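Local coordinates for protein arginyl-trna synthetase (Thermus thermophilus, PDB 1IQ0) that probably joins L-arginine to its cognate tRNA, using ATP, as a monomeric class I aminoacyl-tRNA synthetase, at residues A307-K312 against E347-V352; M313-G318 against A371-L376. All blocks are in the same frame, centred on the assembly; numbering follows the deposited sequence.

Contact 1. Residues A307-K312 against E347-V352; sequences AFQFWK and EETINV
Thr349 has more surface buried here than any other residue, and its two branches meet different partners on the helix. Its OG1 accepts a hydrogen bond from NE2 of Gln309 at 3.0 Å; the N-H···O angle of 170° makes it nearly straight, and OG1 lies in the plane of the Gln309 amide. With chi1 at 57°, OG1 sits between the backbone N and the carbonyl carbon, while CG2 turns to the apolar part of Lys312. There the methyl comes within 4.0 Å of Lys312 CB, the two side chains crossing at about a right angle. Beyond CG the lysine runs extended, and its CE lies 3.5 Å above the plane of the Phe308 ring, offset toward the rim. The ammonium at its end forms a salt bridge with Glu108 on strand 104-108. Water 1 accepts from NZ at 2.7 Å and donates to Gln309 OE1 and to Asn351 OD1. A single water thus joins helix and strand through three side chains. Water 2 accepts from NZ at 2.9 Å and donates only weakly to Ile350 O. Asn351 ND2 lies 3.1 Å from Lys312 NZ without bonding to it, both being donors. Lys312 touches Leu106 of strand 104-108 and Gln309 touches Ala380 of strand 380-390, the strands flanking 348-354, so helix 301-312 covers one face of the parallel part of the sheet. The segment axes, 9.8 Å apart at closest approach and 135° between directions, are consistent with this, as expected for the Rossmann-type catalytic domain of class I synthetases.

Contact 2. Residues M313-G318 against A371-L376; sequences MGILEG and AGYPAL
Met313 faces Leu376 with CA atoms 8.0 Å apart, and Ile315 faces Tyr373 at 9.2 Å between CA atoms; an irregular loop meets a turn that passes into a weakly bonded helix at about 374-376. Each segment follows a helix end closed by a Schellman motif. At Gly314, phi is 77° and the bonds run from Ile315 N to Phe310 O and from Gly314 N to Trp311 O; at Gly372, phi is 93°, with two bonds back into the last helical turn. Ile315 then extends its CD1 over one face of the Tyr373 ring, 3.9 Å from the centroid and 16° off the normal, a CH-pi contact. Its CG2 lies above the same face, out past the rim toward the phenolic end, 4.0 Å from Tyr373 CE1. Ala371 CB meets the ring at its edge, in plane. With an alanine here instead of the tyrosine, Ile315 CD1 would probably lose the aromatic face it rests on, and a gap would open beside Ala371. The second pair slides past in opposite directions: the Met313 chain bends at its last torsion, bringing CE to 3.9 Å from Leu376 CD2 and 3.5 Å from Leu376 O. Leu376 CD1, its other branch, is 4.5 Å from Ile315 CD1 and so borders both pairs. Leu368 of helix 361-370 touches both Met313 and Ile315, while Leu255 of helix 248-256 touches Ile315. The loop between helix 301-312 and strand 320-323 is thus packed against the turn after helix 361-370 and the start of helix 374-377.

From the N terminus, helix 301-312 supplies the first segment of contact 1 and the loop directly after it the first segment of contact 2. The chain then makes the short strands 320-323, 333-335 and 340-341 and returns as strand 348-354, closing contact 1 across 34 residues. Passing through helix 361-370, it reaches 371-376 and closes contact 2 across 52 residues. The segments alternate, so the two loops cross rather than nest. Their centres are 9 Å apart, and Glu347 O packs against Leu376 CD2. Together they tie one helix and its C-terminal turn to the sheet and to the connection leading toward strand 380-390.

Contact 1. Residues A307-K312 against E347-V352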
loop_
_atom_site.group_PDB
_atom_site.type_symbol
_atom_site.label_atom_id
_atom_site.label_comp_id
_atom_site.label_asym_id
_atom_site.label_seq_id
_atom_site.Cartn_x
_atom_site.Cartn_y
_atom_site.Cartn_z
ATOM N N ALA A 307 -0.588 -8.954 22.618
ATOM C CA ALA A 307 -1.362 -7.980 23.388
ATOM C C ALA A 307 -1.875 -6.848 22.495
ATOM O O ALA A 307 -3.063 -6.526 22.499
ATOM C CB ALA A 307 -0.499 -7.394 24.517
ATOM N N PHE A 308 -0.959 -6.254 21.735
ATOM C CA PHE A 308 -1.270 -5.154 20.831
ATOM C C PHE A 308 -2.271 -5.594 19.755
ATOM O O PHE A 308 -3.209 -4.867 19.438
ATOM C CB PHE A 308 0.033 -4.642 20.198
ATOM C CG PHE A 308 -0.106 -3.329 19.467
ATOM C CD1 PHE A 308 -0.989 -2.353 19.914
ATOM C CD2 PHE A 308 0.705 -3.045 18.367
ATOM C CE1 PHE A 308 -1.060 -1.109 19.275
ATOM C CE2 PHE A 308 0.641 -1.808 17.727
ATOM C CZ PHE A 308 -0.241 -0.840 18.182
ATOM N N GLN A 309 -2.067 -6.780 19.191
ATOM C CA GLN A 309 -2.982 -7.307 18.179
ATOM C C GLN A 309 -4.384 -7.434 18.781
ATOM O O GLN A 309 -5.375 -7.137 18.123
ATOM C CB GLN A 309 -2.520 -8.688 17.708
ATOM C CG GLN A 309 -3.385 -9.318 16.619
ATOM C CD GLN A 309 -3.290 -8.575 15.293
ATOM O OE1 GLN A 309 -2.216 -8.117 14.906
ATOM N NE2 GLN A 309 -4.412 -8.469 14.587
ATOM N N PHE A 310 -4.458 -7.889 20.028
ATOM C CA PHE A 310 -5.739 -8.046 20.708
ATOM C C PHE A 310 -6.482 -6.716 20.827
ATOM O O PHE A 310 -7.700 -6.660 20.646
ATOM C CB PHE A 310 -5.532 -8.657 22.103
ATOM C CG PHE A 310 -5.395 -10.163 22.103
ATOM C CD1 PHE A 310 -5.358 -10.868 23.306
ATOM C CD2 PHE A 310 -5.312 -10.879 20.910
ATOM C CE1 PHE A 310 -5.242 -12.258 23.327
ATOM C CE2 PHE A 310 -5.196 -12.275 20.922
ATOM C CZ PHE A 310 -5.161 -12.966 22.135
ATOM N N TRP A 311 -5.747 -5.648 21.125
ATOM C CA TRP A 311 -6.349 -4.327 21.255
ATOM C C TRP A 311 -6.847 -3.848 19.897
ATOM O O TRP A 311 -7.940 -3.307 19.787
ATOM C CB TRP A 311 -5.335 -3.322 21.804
ATOM C CG TRP A 311 -5.832 -1.899 21.741
ATOM C CD1 TRP A 311 -6.683 -1.279 22.616
ATOM C CD2 TRP A 311 -5.557 -0.942 20.706
ATOM N NE1 TRP A 311 -6.956 0.007 22.185
ATOM C CE2 TRP A 311 -6.279 0.234 21.017
ATOM C CE3 TRP A 311 -4.775 -0.970 19.543
ATOM C CZ2 TRP A 311 -6.240 1.373 20.206
ATOM C CZ3 TRP A 311 -4.735 0.163 18.735
ATOM C CH2 TRP A 311 -5.463 1.317 19.070
ATOM N N LYS A 312 -6.036 -4.050 18.864
ATOM C CA LYS A 312 -6.401 -3.633 17.511
ATOM C C LYS A 312 -7.742 -4.215 17.084
ATOM O O LYS A 312 -8.533 -3.541 16.421
ATOM C CB LYS A 312 -5.332 -4.073 16.505
ATOM C CG LYS A 312 -4.008 -3.316 16.590
ATOM C CD LYS A 312 -3.067 -3.764 15.471
ATOM C CE LYS A 312 -1.788 -2.933 15.418
ATOM N NZ LYS A 312 -0.878 -3.476 14.359
ATOM N N GLU A 347 -11.670 -5.481 11.897
ATOM C CA GLU A 347 -12.137 -6.761 11.357
ATOM C C GLU A 347 -10.928 -7.405 10.700
ATOM O O GLU A 347 -10.848 -8.623 10.570
ATOM C CB GLU A 347 -13.205 -6.538 10.284
ATOM C CG GLU A 347 -14.385 -5.706 10.730
ATOM C CD GLU A 347 -15.455 -6.526 11.413
ATOM O OE1 GLU A 347 -15.136 -7.228 12.394
ATOM O OE2 GLU A 347 -16.619 -6.462 10.964
ATOM N N GLU A 348 -9.998 -6.558 10.266
ATOM C CA GLU A 348 -8.775 -7.000 9.603
ATOM C C GLU A 348 -7.636 -6.048 9.923
ATOM O O GLU A 348 -7.843 -4.848 10.054
ATOM C CB GLU A 348 -8.947 -7.007 8.075
ATOM C CG GLU A 348 -9.993 -7.961 7.542
ATOM C CD GLU A 348 -10.043 -7.980 6.020
ATOM O OE1 GLU A 348 -8.994 -8.229 5.385
ATOM O OE2 GLU A 348 -11.136 -7.749 5.462
ATOM N N THR A 349 -6.429 -6.580 10.025
ATOM C CA THR A 349 -5.277 -5.743 10.277
ATOM C C THR A 349 -4.229 -6.060 9.240
ATOM O O THR A 349 -4.148 -7.190 8.742
ATOM C CB THR A 349 -4.660 -5.984 11.671
ATOM O OG1 THR A 349 -4.310 -7.363 11.807
ATOM C CG2 THR A 349 -5.643 -5.589 12.765
ATOM N N ILE A 350 -3.433 -5.052 8.906
ATOM C CA ILE A 350 -2.364 -5.217 7.948
ATOM C C ILE A 350 -1.114 -4.544 8.500
ATOM O O ILE A 350 -1.099 -3.342 8.757
ATOM C CB ILE A 350 -2.725 -4.585 6.591
ATOM C CG1 ILE A 350 -3.927 -5.318 5.978
ATOM C CG2 ILE A 350 -1.521 -4.649 5.653
ATOM C CD1 ILE A 350 -4.492 -4.641 4.727
ATOM N N ASN A 351 -0.071 -5.336 8.705
ATOM C CA ASN A 351 1.186 -4.805 9.207
ATOM C C ASN A 351 2.191 -4.790 8.061
ATOM O O ASN A 351 2.503 -5.837 7.489
ATOM C CB ASN A 351 1.726 -5.678 10.348
ATOM C CG ASN A 351 0.948 -5.509 11.647
ATOM O OD1 ASN A 351 1.216 -6.198 12.636
ATOM N ND2 ASN A 351 -0.013 -4.593 11.653
ATOM N N VAL A 352 2.682 -3.603 7.721
ATOM C CA VAL A 352 3.669 -3.474 6.660
ATOM C C VAL A 352 5.023 -3.638 7.339
ATOM O O VAL A 352 5.422 -2.809 8.156
ATOM C CB VAL A 352 3.578 -2.094 5.973
ATOM C CG1 VAL A 352 4.573 -2.022 4.807
ATOM C CG2 VAL A 352 2.154 -1.866 5.471
HETATM O O HOH W 1 -0.390 -6.078 15.085
HETATM O O HOH W 2 -2.422 -3.382 11.913
#

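Contact 2. Residues M313-G318 against A371-L376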
loop_
_atom_site.group_PDB
_atom_site.type_symbol
_atom_site.label_atom_id
_atom_site.label_comp_id
_atom_site.label_asym_id
_atom_site.label_seq_id
_atom_site.Cartn_x
_atom_site.Cartn_y
_atom_site.Cartn_z
ATOM N N MET A 313 -7.995 -5.467 17.465
ATOM C CA MET A 313 -9.242 -6.125 17.094
ATOM C C MET A 313 -10.344 -6.038 18.155
ATOM O O MET A 313 -11.345 -6.741 18.069
ATOM C CB MET A 313 -8.964 -7.588 16.703
ATOM C CG MET A 313 -8.083 -7.702 15.438
ATOM S SD MET A 313 -7.589 -9.376 14.979
ATOM C CE MET A 313 -7.874 -9.342 13.145
ATOM N N GLY A 314 -10.153 -5.177 19.151
ATOM C CA GLY A 314 -11.170 -4.990 20.175
ATOM C C GLY A 314 -11.294 -6.042 21.255
ATOM O O GLY A 314 -12.217 -6.001 22.068
ATOM N N ILE A 315 -10.369 -6.989 21.275
ATOM C CA ILE A 315 -10.392 -8.040 22.275
ATOM C C ILE A 315 -9.995 -7.459 23.627
ATOM O O ILE A 315 -10.509 -7.878 24.666
ATOM C CB ILE A 315 -9.434 -9.171 21.873
ATOM C CG1 ILE A 315 -9.903 -9.771 20.542
ATOM C CG2 ILE A 315 -9.356 -10.213 22.968
ATOM C CD1 ILE A 315 -8.948 -10.812 19.954
ATOM N N LEU A 316 -9.093 -6.481 23.609
ATOM C CA LEU A 316 -8.636 -5.831 24.837
ATOM C C LEU A 316 -8.815 -4.319 24.761
ATOM O O LEU A 316 -8.836 -3.748 23.675
ATOM C CB LEU A 316 -7.160 -6.142 25.094
ATOM C CG LEU A 316 -6.766 -7.572 25.465
ATOM C CD1 LEU A 316 -5.257 -7.629 25.697
ATOM C CD2 LEU A 316 -7.523 -8.016 26.726
ATOM N N GLU A 317 -8.940 -3.678 25.919
ATOM C CA GLU A 317 -9.102 -2.226 25.995
ATOM C C GLU A 317 -8.112 -1.617 26.989
ATOM O O GLU A 317 -7.457 -2.338 27.745
ATOM C CB GLU A 317 -10.534 -1.875 26.415
ATOM C CG GLU A 317 -11.591 -2.265 25.386
ATOM C CD GLU A 317 -13.009 -1.982 25.854
ATOM O OE1 GLU A 317 -13.312 -0.826 26.208
ATOM O OE2 GLU A 317 -13.826 -2.921 25.860
ATOM N N GLY A 318 -8.008 -0.291 26.991
ATOM C CA GLY A 318 -7.102 0.374 27.911
ATOM C C GLY A 318 -6.478 1.648 27.370
ATOM O O GLY A 318 -6.175 2.572 28.131
ATOM N N ALA A 371 -7.317 -18.078 21.803
ATOM C CA ALA A 371 -8.081 -17.187 22.661
ATOM C C ALA A 371 -9.555 -17.302 22.301
ATOM O O ALA A 371 -10.402 -16.674 22.927
ATOM C CB ALA A 371 -7.602 -15.746 22.481
ATOM N N GLY A 372 -9.854 -18.095 21.276
ATOM C CA GLY A 372 -11.234 -18.277 20.867
ATOM C C GLY A 372 -11.722 -17.339 19.777
ATOM O O GLY A 372 -12.902 -16.996 19.734
ATOM N N TYR A 373 -10.818 -16.919 18.899
ATOM C CA TYR A 373 -11.176 -16.029 17.797
ATOM C C TYR A 373 -10.598 -16.559 16.498
ATOM O O TYR A 373 -9.786 -15.900 15.851
ATOM C CB TYR A 373 -10.657 -14.614 18.053
ATOM C CG TYR A 373 -11.226 -13.985 19.297
ATOM C CD1 TYR A 373 -10.596 -14.137 20.527
ATOM C CD2 TYR A 373 -12.418 -13.259 19.248
ATOM C CE1 TYR A 373 -11.136 -13.578 21.693
ATOM C CE2 TYR A 373 -12.970 -12.700 20.401
ATOM C CZ TYR A 373 -12.322 -12.862 21.619
ATOM O OH TYR A 373 -12.859 -12.300 22.755
ATOM N N PRO A 374 -11.022 -17.764 16.093
ATOM C CA PRO A 374 -10.549 -18.402 14.862
ATOM C C PRO A 374 -10.821 -17.584 13.603
ATOM O O PRO A 374 -10.020 -17.582 12.673
ATOM C CB PRO A 374 -11.290 -19.738 14.865
ATOM C CG PRO A 374 -12.585 -19.389 15.537
ATOM C CD PRO A 374 -12.116 -18.545 16.698
ATOM N N ALA A 375 -11.945 -16.883 13.570
ATOM C CA ALA A 375 -12.271 -16.077 12.400
ATOM C C ALA A 375 -11.282 -14.920 12.239
ATOM O O ALA A 375 -10.744 -14.701 11.153
ATOM C CB ALA A 375 -13.703 -15.544 12.505
ATOM N N LEU A 376 -11.033 -14.184 13.319
ATOM C CA LEU A 376 -10.104 -13.055 13.261
ATOM C C LEU A 376 -8.674 -13.503 12.971
ATOM O O LEU A 376 -7.884 -12.745 12.418
ATOM C CB LEU A 376 -10.143 -12.268 14.571
ATOM C CG LEU A 376 -11.426 -11.464 14.810
ATOM C CD1 LEU A 376 -11.403 -10.851 16.198
ATOM C CD2 LEU A 376 -11.550 -10.380 13.754
#